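Local coordinates for protein endo-beta-mannanase (Opitutaceae bacterium TAV5, PDB 7BOB) that hydrolyses beta-1,4-mannosidic linkages as an exo-acting mannosidase of glycoside hydrolase family 5, a homotrimer active in the hindgut of a wood-feeding termite, at residues W317-I322 and L338-I343; T499-A504 and T513-G518; S98-W103 and A131-T136; V268-A273 and V427-G432. All coordinates share one frame; numbering follows the deposited sequence.

Interaction 1: W317-I322 and L338-I343; sequences WCFKDI and LGLVDI
Cys-318 and Leu-338 begin the tight end of this contact. N of Cys-318 donates to O of Leu-338 at 3.0 Å, and the return bond, from N of Leu-340 to O of Cys-318, is 2.8 Å. Between them Gly-339 comes close against the other backbone, its CA 3.1 Å from O of Cys-318 in a CA-H...O contact. A beta carbon there would strike N of Asp-321 and C of Lys-320, so the chains can lie this close only where a side chain is missing. Asp-321 tightens the same spot: with CG beside its own N (chi1 -67°), OD1 reaches N of Gly-339 at 3.0 Å, met on the anti side and 26° out of the carboxylate plane. OD1 also forms a salt bridge with Lys-348. One water at this end joins O of Lys-320 to N of Leu-338. On the apolar flank, Leu-338 CD1 meets the indole edge of Trp-317, 3.7 Å from its CD1, while Phe-319 and Val-341 run side by side against helix 39-51.

The looser side lies toward partly exposed Lys-320 and Asp-342. There the bond from Val-341 N to Phe-319 O is weak, and Lys-320 bends over Val-341, CD to CG1 3.8 Å, its NZ forming a salt bridge with Asp-45. The peptide before Cys-318 is cis, and a non-proline cis bond after the tryptophan that follows barrel strand 311-316, the eighth, is a recurring feature of family 5 TIM barrels.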
loop_
_atom_site.group_PDB
_atom_site.type_symbol
_atom_site.label_atom_id
_atom_site.label_comp_id
_atom_site.label_asym_id
_atom_site.label_seq_id
_atom_site.Cartn_x
_atom_site.Cartn_y
_atom_site.Cartn_z
ATOM N N TRP A 317 -11.033 0.522 32.667
ATOM C CA TRP A 317 -10.552 -0.751 32.127
ATOM C C TRP A 317 -9.240 -1.124 32.808
ATOM O O TRP A 317 -8.257 -0.399 32.674
ATOM C CB TRP A 317 -10.320 -0.708 30.599
ATOM C CG TRP A 317 -10.087 -2.119 30.148
ATOM C CD1 TRP A 317 -8.952 -2.869 30.335
ATOM C CD2 TRP A 317 -11.056 -2.995 29.562
ATOM N NE1 TRP A 317 -9.157 -4.160 29.880
ATOM C CE2 TRP A 317 -10.436 -4.261 29.398
ATOM C CE3 TRP A 317 -12.375 -2.827 29.131
ATOM C CZ2 TRP A 317 -11.104 -5.357 28.847
ATOM C CZ3 TRP A 317 -13.046 -3.932 28.582
ATOM C CH2 TRP A 317 -12.407 -5.171 28.451
ATOM N N CYS A 318 -9.197 -2.263 33.496
ATOM C CA CYS A 318 -10.353 -3.080 33.854
ATOM C C CYS A 318 -10.248 -3.328 35.383
ATOM O O CYS A 318 -9.309 -2.839 36.036
ATOM C CB CYS A 318 -10.368 -4.389 33.048
ATOM S SG CYS A 318 -8.917 -5.406 33.403
ATOM N N PHE A 319 -11.192 -4.069 35.968
ATOM C CA PHE A 319 -11.316 -4.032 37.423
ATOM C C PHE A 319 -10.116 -4.671 38.111
ATOM O O PHE A 319 -9.542 -4.086 39.035
ATOM C CB PHE A 319 -12.606 -4.705 37.875
ATOM C CG PHE A 319 -12.881 -4.542 39.358
ATOM C CD1 PHE A 319 -12.875 -3.275 39.947
ATOM C CD2 PHE A 319 -13.112 -5.644 40.161
ATOM C CE1 PHE A 319 -13.116 -3.115 41.324
ATOM C CE2 PHE A 319 -13.364 -5.511 41.531
ATOM C CZ PHE A 319 -13.363 -4.235 42.118
ATOM N N LYS A 320 -9.726 -5.871 37.679
ATOM C CA LYS A 320 -8.701 -6.677 38.333
ATOM C C LYS A 320 -7.511 -6.877 37.409
ATOM O O LYS A 320 -7.653 -6.865 36.181
ATOM C CB LYS A 320 -9.231 -8.072 38.710
ATOM C CG LYS A 320 -10.278 -8.085 39.840
ATOM C CD LYS A 320 -9.665 -7.686 41.170
ATOM C CE LYS A 320 -9.107 -8.884 41.921
ATOM N NZ LYS A 320 -10.159 -9.583 42.703
ATOM N N ASP A 321 -6.338 -7.089 38.006
ATOM C CA ASP A 321 -5.268 -7.742 37.269
ATOM C C ASP A 321 -5.724 -9.157 36.897
ATOM O O ASP A 321 -6.506 -9.791 37.619
ATOM C CB ASP A 321 -3.977 -7.792 38.093
ATOM C CG ASP A 321 -3.358 -6.401 38.336
ATOM O OD1 ASP A 321 -3.577 -5.465 37.533
ATOM O OD2 ASP A 321 -2.657 -6.248 39.361
ATOM N N ILE A 322 -5.257 -9.647 35.754
ATOM C CA ILE A 322 -5.709 -10.938 35.233
ATOM C C ILE A 322 -4.479 -11.796 34.965
ATOM O O ILE A 322 -3.884 -11.693 33.886
ATOM C CB ILE A 322 -6.551 -10.745 33.966
ATOM C CG1 ILE A 322 -7.774 -9.874 34.274
ATOM C CG2 ILE A 322 -6.926 -12.108 33.318
ATOM C CD1 ILE A 322 -8.500 -9.402 33.043
ATOM N N LEU A 338 -3.924 -4.487 34.014
ATOM C CA LEU A 338 -4.724 -3.285 33.840
ATOM C C LEU A 338 -5.681 -3.046 35.010
ATOM O O LEU A 338 -6.540 -2.156 34.927
ATOM C CB LEU A 338 -5.495 -3.379 32.526
ATOM C CG LEU A 338 -4.556 -3.647 31.328
ATOM C CD1 LEU A 338 -5.336 -3.734 30.038
ATOM C CD2 LEU A 338 -3.471 -2.544 31.243
ATOM N N GLY A 339 -5.579 -3.841 36.073
ATOM C CA GLY A 339 -6.561 -3.754 37.145
ATOM C C GLY A 339 -6.538 -2.396 37.834
ATOM O O GLY A 339 -5.486 -1.767 37.994
ATOM N N LEU A 340 -7.726 -1.923 38.208
ATOM C CA LEU A 340 -7.809 -0.860 39.195
ATOM C C LEU A 340 -7.343 -1.354 40.555
ATOM O O LEU A 340 -6.853 -0.563 41.376
ATOM C CB LEU A 340 -9.241 -0.328 39.274
ATOM C CG LEU A 340 -9.552 0.602 40.455
ATOM C CD1 LEU A 340 -8.995 2.031 40.219
ATOM C CD2 LEU A 340 -11.047 0.618 40.764
ATOM N N VAL A 341 -7.406 -2.663 40.759
ATOM C CA VAL A 341 -7.279 -3.294 42.057
ATOM C C VAL A 341 -6.289 -4.454 41.955
ATOM O O VAL A 341 -6.283 -5.192 40.962
ATOM C CB VAL A 341 -8.673 -3.764 42.515
ATOM C CG1 VAL A 341 -8.573 -4.894 43.477
ATOM C CG2 VAL A 341 -9.480 -2.580 43.071
ATOM N N ASP A 342 -5.485 -4.625 42.970
ATOM C CA ASP A 342 -4.539 -5.700 43.003
ATOM C C ASP A 342 -5.161 -6.983 43.516
ATOM O O ASP A 342 -6.336 -7.062 43.786
ATOM C CB ASP A 342 -3.313 -5.345 43.833
ATOM C CG ASP A 342 -3.606 -5.200 45.270
ATOM O OD1 ASP A 342 -4.735 -5.422 45.664
ATOM O OD2 ASP A 342 -2.714 -4.855 46.034
ATOM N N ILE A 343 -4.307 -7.964 43.724
ATOM C CA ILE A 343 -4.668 -9.282 44.186
ATOM C C ILE A 343 -5.315 -9.349 45.533
ATOM O O ILE A 343 -6.049 -10.260 45.796
ATOM C CB ILE A 343 -3.432 -10.147 44.297
ATOM C CG1 ILE A 343 -2.488 -9.533 45.328
ATOM C CG2 ILE A 343 -2.796 -10.305 42.922
ATOM C CD1 ILE A 343 -2.551 -10.190 46.679
HETATM O O HOH W 1 -5.564 -6.782 33.746
#

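Interaction 2: T499-A504 and T513-G518; sequences TPAITA and TCFLRG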
loop_
_atom_site.group_PDB
_atom_site.type_symbol
_atom_site.label_atom_id
_atom_site.label_comp_id
_atom_site.label_asym_id
_atom_site.label_seq_id
_atom_site.Cartn_x
_atom_site.Cartn_y
_atom_site.Cartn_z
ATOM N N THR A 499 7.425 24.806 -2.965
ATOM C CA THR A 499 8.616 24.920 -2.143
ATOM C C THR A 499 8.282 25.620 -0.833
ATOM O O THR A 499 7.286 26.342 -0.745
ATOM C CB THR A 499 9.692 25.694 -2.902
ATOM O OG1 THR A 499 9.175 26.983 -3.274
ATOM C CG2 THR A 499 10.119 24.921 -4.127
ATOM N N PRO A 500 9.108 25.435 0.202
ATOM C CA PRO A 500 8.747 25.946 1.535
ATOM C C PRO A 500 8.534 27.453 1.557
ATOM O O PRO A 500 9.181 28.213 0.831
ATOM C CB PRO A 500 9.943 25.545 2.402
ATOM C CG PRO A 500 10.451 24.317 1.769
ATOM C CD PRO A 500 10.275 24.534 0.265
ATOM N N ALA A 501 7.599 27.882 2.391
ATOM C CA ALA A 501 7.356 29.293 2.622
ATOM C C ALA A 501 7.923 29.635 3.989
ATOM O O ALA A 501 7.587 28.981 4.984
ATOM C CB ALA A 501 5.870 29.628 2.533
ATOM N N ILE A 502 8.804 30.633 4.027
ATOM C CA ILE A 502 9.450 31.092 5.249
ATOM C C ILE A 502 8.898 32.472 5.571
ATOM O O ILE A 502 8.701 33.291 4.669
ATOM C CB ILE A 502 10.982 31.125 5.088
ATOM C CG1 ILE A 502 11.480 29.749 4.658
ATOM C CG2 ILE A 502 11.661 31.607 6.374
ATOM C CD1 ILE A 502 12.950 29.569 4.841
ATOM N N THR A 503 8.633 32.727 6.847
ATOM C CA THR A 503 7.885 33.917 7.225
ATOM C C THR A 503 8.201 34.267 8.679
ATOM O O THR A 503 9.036 33.631 9.328
ATOM C CB THR A 503 6.382 33.693 7.007
ATOM O OG1 THR A 503 5.687 34.943 7.124
ATOM C CG2 THR A 503 5.831 32.699 8.047
ATOM N N ALA A 504 7.512 35.288 9.191
ATOM C CA ALA A 504 7.691 35.707 10.580
ATOM C C ALA A 504 6.462 36.477 11.035
ATOM O O ALA A 504 6.040 37.416 10.353
ATOM C CB ALA A 504 8.939 36.587 10.743
ATOM N N THR A 513 6.455 23.722 5.186
ATOM C CA THR A 513 6.862 22.838 4.101
ATOM C C THR A 513 5.706 22.102 3.443
ATOM O O THR A 513 5.918 21.496 2.397
ATOM C CB THR A 513 7.870 21.801 4.606
ATOM O OG1 THR A 513 7.203 20.929 5.538
ATOM C CG2 THR A 513 9.057 22.485 5.281
ATOM N N CYS A 514 4.504 22.121 4.007
ATOM C CA CYS A 514 3.372 21.383 3.451
ATOM C C CYS A 514 2.299 22.335 2.962
ATOM O O CYS A 514 2.068 23.394 3.563
ATOM C CB CYS A 514 2.750 20.428 4.472
ATOM S SG CYS A 514 3.897 19.268 5.191
ATOM N N PHE A 515 1.612 21.927 1.906
ATOM C CA PHE A 515 0.600 22.740 1.265
ATOM C C PHE A 515 -0.530 21.816 0.868
ATOM O O PHE A 515 -0.307 20.635 0.583
ATOM C CB PHE A 515 1.195 23.502 0.054
ATOM C CG PHE A 515 2.342 24.400 0.441
ATOM C CD1 PHE A 515 3.643 23.924 0.432
ATOM C CD2 PHE A 515 2.113 25.691 0.891
ATOM C CE1 PHE A 515 4.699 24.728 0.841
ATOM C CE2 PHE A 515 3.164 26.497 1.290
ATOM C CZ PHE A 515 4.462 26.010 1.258
ATOM N N LEU A 516 -1.744 22.342 0.887
ATOM C CA LEU A 516 -2.899 21.461 0.793
ATOM C C LEU A 516 -2.931 20.792 -0.572
ATOM O O LEU A 516 -2.782 21.452 -1.606
ATOM C CB LEU A 516 -4.196 22.230 1.051
ATOM C CG LEU A 516 -5.382 21.373 1.514
ATOM C CD1 LEU A 516 -5.194 20.883 2.959
ATOM C CD2 LEU A 516 -6.693 22.150 1.386
ATOM N N ARG A 517 -3.102 19.469 -0.556
ATOM C CA ARG A 517 -3.042 18.619 -1.734
ATOM C C ARG A 517 -1.693 18.723 -2.433
ATOM O O ARG A 517 -1.588 18.398 -3.608
ATOM C CB ARG A 517 -4.171 18.932 -2.723
ATOM C CG ARG A 517 -5.569 18.871 -2.131
ATOM C CD ARG A 517 -6.583 19.075 -3.238
ATOM N NE ARG A 517 -7.955 19.183 -2.747
ATOM C CZ ARG A 517 -8.799 18.149 -2.665
ATOM N NH1 ARG A 517 -8.393 16.929 -3.024
ATOM N NH2 ARG A 517 -10.049 18.327 -2.223
ATOM N N GLY A 518 -0.654 19.177 -1.729
ATOM C CA GLY A 518 0.656 19.252 -2.337
ATOM C C GLY A 518 0.833 20.376 -3.329
ATOM O O GLY A 518 1.857 20.411 -4.021
#
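Thr-499 meets Phe-515 through its backbone: the carbonyl O lies 3.4 Å from CE1 of the phenylalanine, approaching the ring obliquely. Pro-500 comes next and touches two residues. Its CG rests 4.2 Å from the methyl CG2 of Thr-513, a thin apolar touch at the outside, and its CA sits near the plane of the Phe-515 ring, at the edge. Ala-501 then brings its N into that plane too, 3.8 Å from CZ, with its CB 4.1 Å from the same carbon. From Ala-501 the strand pairs with strand 508-512 in a hairpin, and beyond it the two segments part.

Apart from the proline-threonine touch, the contact converges on the Phe-515 ring. CG of Phe-515 lies opposite its own carbonyl carbon (chi1 -59°), which aims CE1 and CZ at the residues leading into strand 501-505, while Arg-520 and Ala-556 pack around the same side chain. With the ring cut back to an alanine, Ala-501 and the Thr-499 carbonyl would probably face a gap. The segments share van der Waals contact and aromatic C-H groups near a carbonyl, so the fit depends on shape more than on polar bonding.

Interaction 3: S98-W103 and A131-T136; sequences SLFVGW and AAYART
The carbonyl O of Leu-99 is gripped by two donors. The hydroxyl OH of Tyr-133 gives it a hydrogen bond of 2.9 Å, tilted 33° from the carbonyl plane, and N of Val-101 adds a weak one that closes an inverse gamma turn centred on Phe-100. The tyrosine reaches this far because its CG stands opposite its own N (chi1 165°), which carries the ring off helix 124-141 toward the strand.

That corner in the chain also sets Phe-100 for a T-shaped stack: the edge of Tyr-133 points at the face of Phe-100, with centroids 5.6 Å apart and planes at 76°. The closest atoms are CD2 of Tyr-133 and CE1 of Phe-100, at 3.9 Å. On the far part of the phenylalanine ring, CE2 lies 4.2 Å from CB of Ala-134. Leu-99 adds an apolar touch of its own, CD1 4.3 Å from CA of Ala-134. The tyrosine is thus held at its hydroxyl and along its ring edge, which should fix its rotation.

Trp-63 stacks on Tyr-133 and meets Phe-100 edge to face, while Trp-174 and Met-178 of helix 168-183 close over Phe-100. Strand 94-101, between strands 56-62 and 151-154, and the following helix 124-141 are thus packed together as strand and helix of the family 5 (beta/alpha)8 barrel.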
loop_
_atom_site.group_PDB
_atom_site.type_symbol
_atom_site.label_atom_id
_atom_site.label_comp_id
_atom_site.label_asym_id
_atom_site.label_seq_id
_atom_site.Cartn_x
_atom_site.Cartn_y
_atom_site.Cartn_z
ATOM N N SER A 98 -22.756 -6.559 27.397
ATOM C CA SER A 98 -22.286 -6.328 26.033
ATOM C C SER A 98 -22.458 -7.621 25.255
ATOM O O SER A 98 -21.914 -8.655 25.658
ATOM C CB SER A 98 -20.828 -5.866 26.036
ATOM O OG SER A 98 -20.374 -5.516 24.738
ATOM N N LEU A 99 -23.212 -7.557 24.146
ATOM C CA LEU A 99 -23.707 -8.751 23.451
ATOM C C LEU A 99 -22.694 -9.312 22.458
ATOM O O LEU A 99 -22.283 -10.475 22.562
ATOM C CB LEU A 99 -25.022 -8.434 22.724
ATOM C CG LEU A 99 -26.133 -7.859 23.621
ATOM C CD1 LEU A 99 -27.506 -7.925 22.957
ATOM C CD2 LEU A 99 -26.177 -8.552 24.985
ATOM N N PHE A 100 -22.307 -8.505 21.464
ATOM C CA PHE A 100 -21.563 -9.005 20.310
ATOM C C PHE A 100 -20.077 -8.934 20.633
ATOM O O PHE A 100 -19.374 -7.972 20.326
ATOM C CB PHE A 100 -21.946 -8.232 19.054
ATOM C CG PHE A 100 -23.262 -8.676 18.466
ATOM C CD1 PHE A 100 -23.353 -9.861 17.747
ATOM C CD2 PHE A 100 -24.412 -7.929 18.659
ATOM C CE1 PHE A 100 -24.574 -10.287 17.221
ATOM C CE2 PHE A 100 -25.637 -8.340 18.132
ATOM C CZ PHE A 100 -25.725 -9.517 17.424
ATOM N N VAL A 101 -19.612 -9.976 21.313
ATOM C CA VAL A 101 -18.244 -10.091 21.801
ATOM C C VAL A 101 -17.796 -11.517 21.496
ATOM O O VAL A 101 -18.267 -12.459 22.138
ATOM C CB VAL A 101 -18.139 -9.812 23.311
ATOM C CG1 VAL A 101 -16.703 -9.876 23.764
ATOM C CG2 VAL A 101 -18.752 -8.452 23.676
ATOM N N GLY A 102 -16.905 -11.683 20.518
ATOM C CA GLY A 102 -16.373 -10.585 19.731
ATOM C C GLY A 102 -14.951 -10.182 20.087
ATOM O O GLY A 102 -14.158 -10.995 20.574
ATOM N N TRP A 103 -14.652 -8.911 19.837
ATOM C CA TRP A 103 -13.328 -8.345 20.080
ATOM C C TRP A 103 -13.088 -8.160 21.571
ATOM O O TRP A 103 -13.936 -7.599 22.270
ATOM C CB TRP A 103 -13.244 -7.000 19.375
ATOM C CG TRP A 103 -11.919 -6.271 19.455
ATOM C CD1 TRP A 103 -11.497 -5.445 20.457
ATOM C CD2 TRP A 103 -10.885 -6.263 18.464
ATOM N NE1 TRP A 103 -10.258 -4.935 20.162
ATOM C CE2 TRP A 103 -9.856 -5.418 18.943
ATOM C CE3 TRP A 103 -10.722 -6.896 17.221
ATOM C CZ2 TRP A 103 -8.674 -5.188 18.226
ATOM C CZ3 TRP A 103 -9.544 -6.664 16.500
ATOM C CH2 TRP A 103 -8.538 -5.810 17.007
ATOM N N ALA A 131 -29.194 -11.618 14.689
ATOM C CA ALA A 131 -30.464 -11.077 15.161
ATOM C C ALA A 131 -31.108 -12.008 16.185
ATOM O O ALA A 131 -31.540 -11.569 17.258
ATOM C CB ALA A 131 -31.408 -10.844 13.980
ATOM N N ALA A 132 -31.170 -13.303 15.876
ATOM C CA ALA A 132 -31.785 -14.239 16.812
ATOM C C ALA A 132 -31.035 -14.248 18.134
ATOM O O ALA A 132 -31.650 -14.291 19.205
ATOM C CB ALA A 132 -31.823 -15.637 16.208
ATOM N N TYR A 133 -29.704 -14.171 18.078
ATOM C CA TYR A 133 -28.903 -14.158 19.300
ATOM C C TYR A 133 -29.158 -12.897 20.116
ATOM O O TYR A 133 -29.249 -12.954 21.346
ATOM C CB TYR A 133 -27.421 -14.281 18.947
ATOM C CG TYR A 133 -26.459 -13.928 20.059
ATOM C CD1 TYR A 133 -26.344 -14.729 21.192
ATOM C CD2 TYR A 133 -25.639 -12.802 19.959
ATOM C CE1 TYR A 133 -25.438 -14.416 22.209
ATOM C CE2 TYR A 133 -24.736 -12.468 20.964
ATOM C CZ TYR A 133 -24.634 -13.281 22.082
ATOM O OH TYR A 133 -23.731 -12.957 23.073
ATOM N N ALA A 134 -29.285 -11.752 19.449
ATOM C CA ALA A 134 -29.582 -10.525 20.179
ATOM C C ALA A 134 -30.947 -10.608 20.850
ATOM O O ALA A 134 -31.106 -10.213 22.014
ATOM C CB ALA A 134 -29.522 -9.320 19.242
ATOM N N ARG A 135 -31.947 -11.115 20.125
ATOM C CA ARG A 135 -33.273 -11.263 20.712
ATOM C C ARG A 135 -33.252 -12.245 21.880
ATOM O O ARG A 135 -33.874 -11.987 22.921
ATOM C CB ARG A 135 -34.272 -11.703 19.643
ATOM C CG ARG A 135 -35.679 -11.876 20.206
ATOM C CD ARG A 135 -36.735 -11.957 19.116
ATOM N NE ARG A 135 -36.446 -13.063 18.206
ATOM C CZ ARG A 135 -36.018 -12.919 16.950
ATOM N NH1 ARG A 135 -35.833 -11.704 16.435
ATOM N NH2 ARG A 135 -35.779 -13.997 16.203
ATOM N N THR A 136 -32.489 -13.333 21.757
ATOM C CA THR A 136 -32.441 -14.328 22.823
ATOM C C THR A 136 -31.859 -13.752 24.104
ATOM O O THR A 136 -32.407 -13.958 25.192
ATOM C CB THR A 136 -31.620 -15.529 22.394
ATOM O OG1 THR A 136 -32.214 -16.121 21.233
ATOM C CG2 THR A 136 -31.564 -16.529 23.531
#

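Interaction 4: V268-A273 and V427-G432; sequences VKCARA and VGIVRG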
loop_
_atom_site.group_PDB
_atom_site.type_symbol
_atom_site.label_atom_id
_atom_site.label_comp_id
_atom_site.label_asym_id
_atom_site.label_seq_id
_atom_site.Cartn_x
_atom_site.Cartn_y
_atom_site.Cartn_z
ATOM N N VAL A 268 -14.043 12.778 23.162
ATOM C CA VAL A 268 -15.350 12.953 23.791
ATOM C C VAL A 268 -16.053 14.173 23.210
ATOM O O VAL A 268 -17.246 14.121 22.885
ATOM C CB VAL A 268 -15.197 13.049 25.324
ATOM C CG1 VAL A 268 -16.539 13.416 26.010
ATOM C CG2 VAL A 268 -14.652 11.738 25.874
ATOM N N LYS A 269 -15.313 15.271 23.022
ATOM C CA LYS A 269 -15.881 16.478 22.422
ATOM C C LYS A 269 -16.467 16.193 21.042
ATOM O O LYS A 269 -17.566 16.654 20.716
ATOM C CB LYS A 269 -14.803 17.563 22.297
ATOM C CG LYS A 269 -14.371 18.213 23.593
ATOM C CD LYS A 269 -13.454 19.436 23.344
ATOM C CE LYS A 269 -12.797 19.870 24.652
ATOM N NZ LYS A 269 -11.827 20.999 24.481
ATOM N N CYS A 270 -15.723 15.482 20.188
ATOM C CA CYS A 270 -16.275 15.121 18.885
ATOM C C CYS A 270 -17.546 14.302 19.018
ATOM O O CYS A 270 -18.566 14.615 18.395
ATOM C CB CYS A 270 -15.240 14.375 18.049
ATOM S SG CYS A 270 -13.738 15.350 17.782
ATOM N N ALA A 271 -17.479 13.216 19.771
ATOM C CA ALA A 271 -18.666 12.389 19.958
ATOM C C ALA A 271 -19.833 13.223 20.483
ATOM O O ALA A 271 -20.930 13.205 19.911
ATOM C CB ALA A 271 -18.357 11.225 20.902
ATOM N N ARG A 272 -19.589 14.001 21.546
ATOM C CA ARG A 272 -20.646 14.795 22.179
ATOM C C ARG A 272 -21.415 15.663 21.190
ATOM O O ARG A 272 -22.622 15.875 21.354
ATOM C CB ARG A 272 -20.058 15.690 23.266
ATOM C CG ARG A 272 -21.128 16.331 24.142
ATOM C CD ARG A 272 -21.800 15.283 25.038
ATOM N NE ARG A 272 -22.980 15.800 25.713
ATOM C CZ ARG A 272 -24.170 15.964 25.134
ATOM N NH1 ARG A 272 -24.346 15.659 23.848
ATOM N NH2 ARG A 272 -25.193 16.433 25.849
ATOM N N ALA A 273 -20.737 16.175 20.164
ATOM C CA ALA A 273 -21.388 16.964 19.124
ATOM C C ALA A 273 -22.456 16.181 18.358
ATOM O O ALA A 273 -23.247 16.794 17.631
ATOM C CB ALA A 273 -20.324 17.488 18.146
ATOM N N VAL A 427 -11.657 25.065 23.619
ATOM C CA VAL A 427 -11.878 24.634 22.243
ATOM C C VAL A 427 -13.143 23.787 22.158
ATOM O O VAL A 427 -13.253 22.750 22.822
ATOM C CB VAL A 427 -10.673 23.860 21.705
ATOM C CG1 VAL A 427 -10.887 23.546 20.237
ATOM C CG2 VAL A 427 -9.397 24.655 21.953
ATOM N N GLY A 428 -14.078 24.218 21.310
ATOM C CA GLY A 428 -15.229 23.434 20.930
ATOM C C GLY A 428 -15.126 22.884 19.509
ATOM O O GLY A 428 -14.162 23.107 18.776
ATOM N N ILE A 429 -16.169 22.142 19.138
ATOM C CA ILE A 429 -16.344 21.567 17.810
ATOM C C ILE A 429 -17.635 22.128 17.245
ATOM O O ILE A 429 -18.635 22.226 17.960
ATOM C CB ILE A 429 -16.412 20.026 17.862
ATOM C CG1 ILE A 429 -15.216 19.465 18.628
ATOM C CG2 ILE A 429 -16.521 19.418 16.444
ATOM C CD1 ILE A 429 -13.899 19.566 17.880
ATOM N N VAL A 430 -17.609 22.539 15.988
ATOM C CA VAL A 430 -18.803 23.007 15.298
ATOM C C VAL A 430 -18.967 22.154 14.048
ATOM O O VAL A 430 -17.979 21.805 13.388
ATOM C CB VAL A 430 -18.714 24.516 14.962
ATOM C CG1 VAL A 430 -17.493 24.818 14.072
ATOM C CG2 VAL A 430 -19.992 24.985 14.287
ATOM N N ARG A 431 -20.202 21.783 13.741
ATOM C CA ARG A 431 -20.469 20.784 12.715
ATOM C C ARG A 431 -20.819 21.471 11.402
ATOM O O ARG A 431 -21.757 22.272 11.347
ATOM C CB ARG A 431 -21.596 19.848 13.152
ATOM C CG ARG A 431 -21.196 18.919 14.279
ATOM C CD ARG A 431 -22.374 18.049 14.771
ATOM N NE ARG A 431 -23.120 17.454 13.667
ATOM C CZ ARG A 431 -24.149 16.625 13.832
ATOM N NH1 ARG A 431 -24.553 16.299 15.057
ATOM N NH2 ARG A 431 -24.780 16.127 12.778
ATOM N N GLY A 432 -20.065 21.162 10.351
ATOM C CA GLY A 432 -20.341 21.704 9.031
ATOM C C GLY A 432 -21.508 21.077 8.293
ATOM O O GLY A 432 -21.950 21.627 7.281
#
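The seam between the catalytic barrel and the mixed alpha/beta domain that follows it runs through this contact, where the last turns of barrel helix 258-272 lie on the outermost strand of the second domain's sheet. Helix 268-272 and strand 427-431 run roughly the same way, 34° apart, with axes 8.2 Å apart at their closest.

Each end is held by its own long cationic side chain. Lys-269, extended beyond CG, delivers NZ to O of Val-427 at 2.8 Å, in the carbonyl plane and on a lone pair; His-417 is a second partner of NZ. At the other end Arg-431 bends at chi3 and presents NH1 edge-on to O of Ala-273, 2.9 Å away and nearly straight at 161°, while its CD packs 4.0 Å from CB of Ala-273. NH2 of the same guanidinium forms a salt bridge with Asp-433, which helps fix the group. A leucine in its place would probably leave the Ala-273 carbonyl and Asp-433 without their partner. Between the polar ends, Ile-429 lies against the helix, CG1 4.2 Å from CB of Lys-269 and CD1 4.2 Å from SG of Cys-270. Here an outer helix of a (beta/alpha)8 barrel packs on the edge strand of the next domain.

In the fold
Interactions 1 and 3 are buried in the barrel and interaction 4 joins the barrel to the second domain, while interaction 2 is a partly buried contact in that domain, on the other side of the chain's centre from interaction 3. Interactions 1 and 3 come within about 7 Å at their nearest atoms, yet differ: loop backbones bonded to each other in interaction 1; in interaction 3, stacked aromatics plus one hydroxyl-to-carbonyl bond. Interaction 4, a partly buried seam, relies on long cations reaching carbonyls, and interaction 1 is nested within the loop it closes. Interaction 2, its centre about 28 Å from that of interaction 4, has no hydrogen bond between its segments and includes exposed Pro-500.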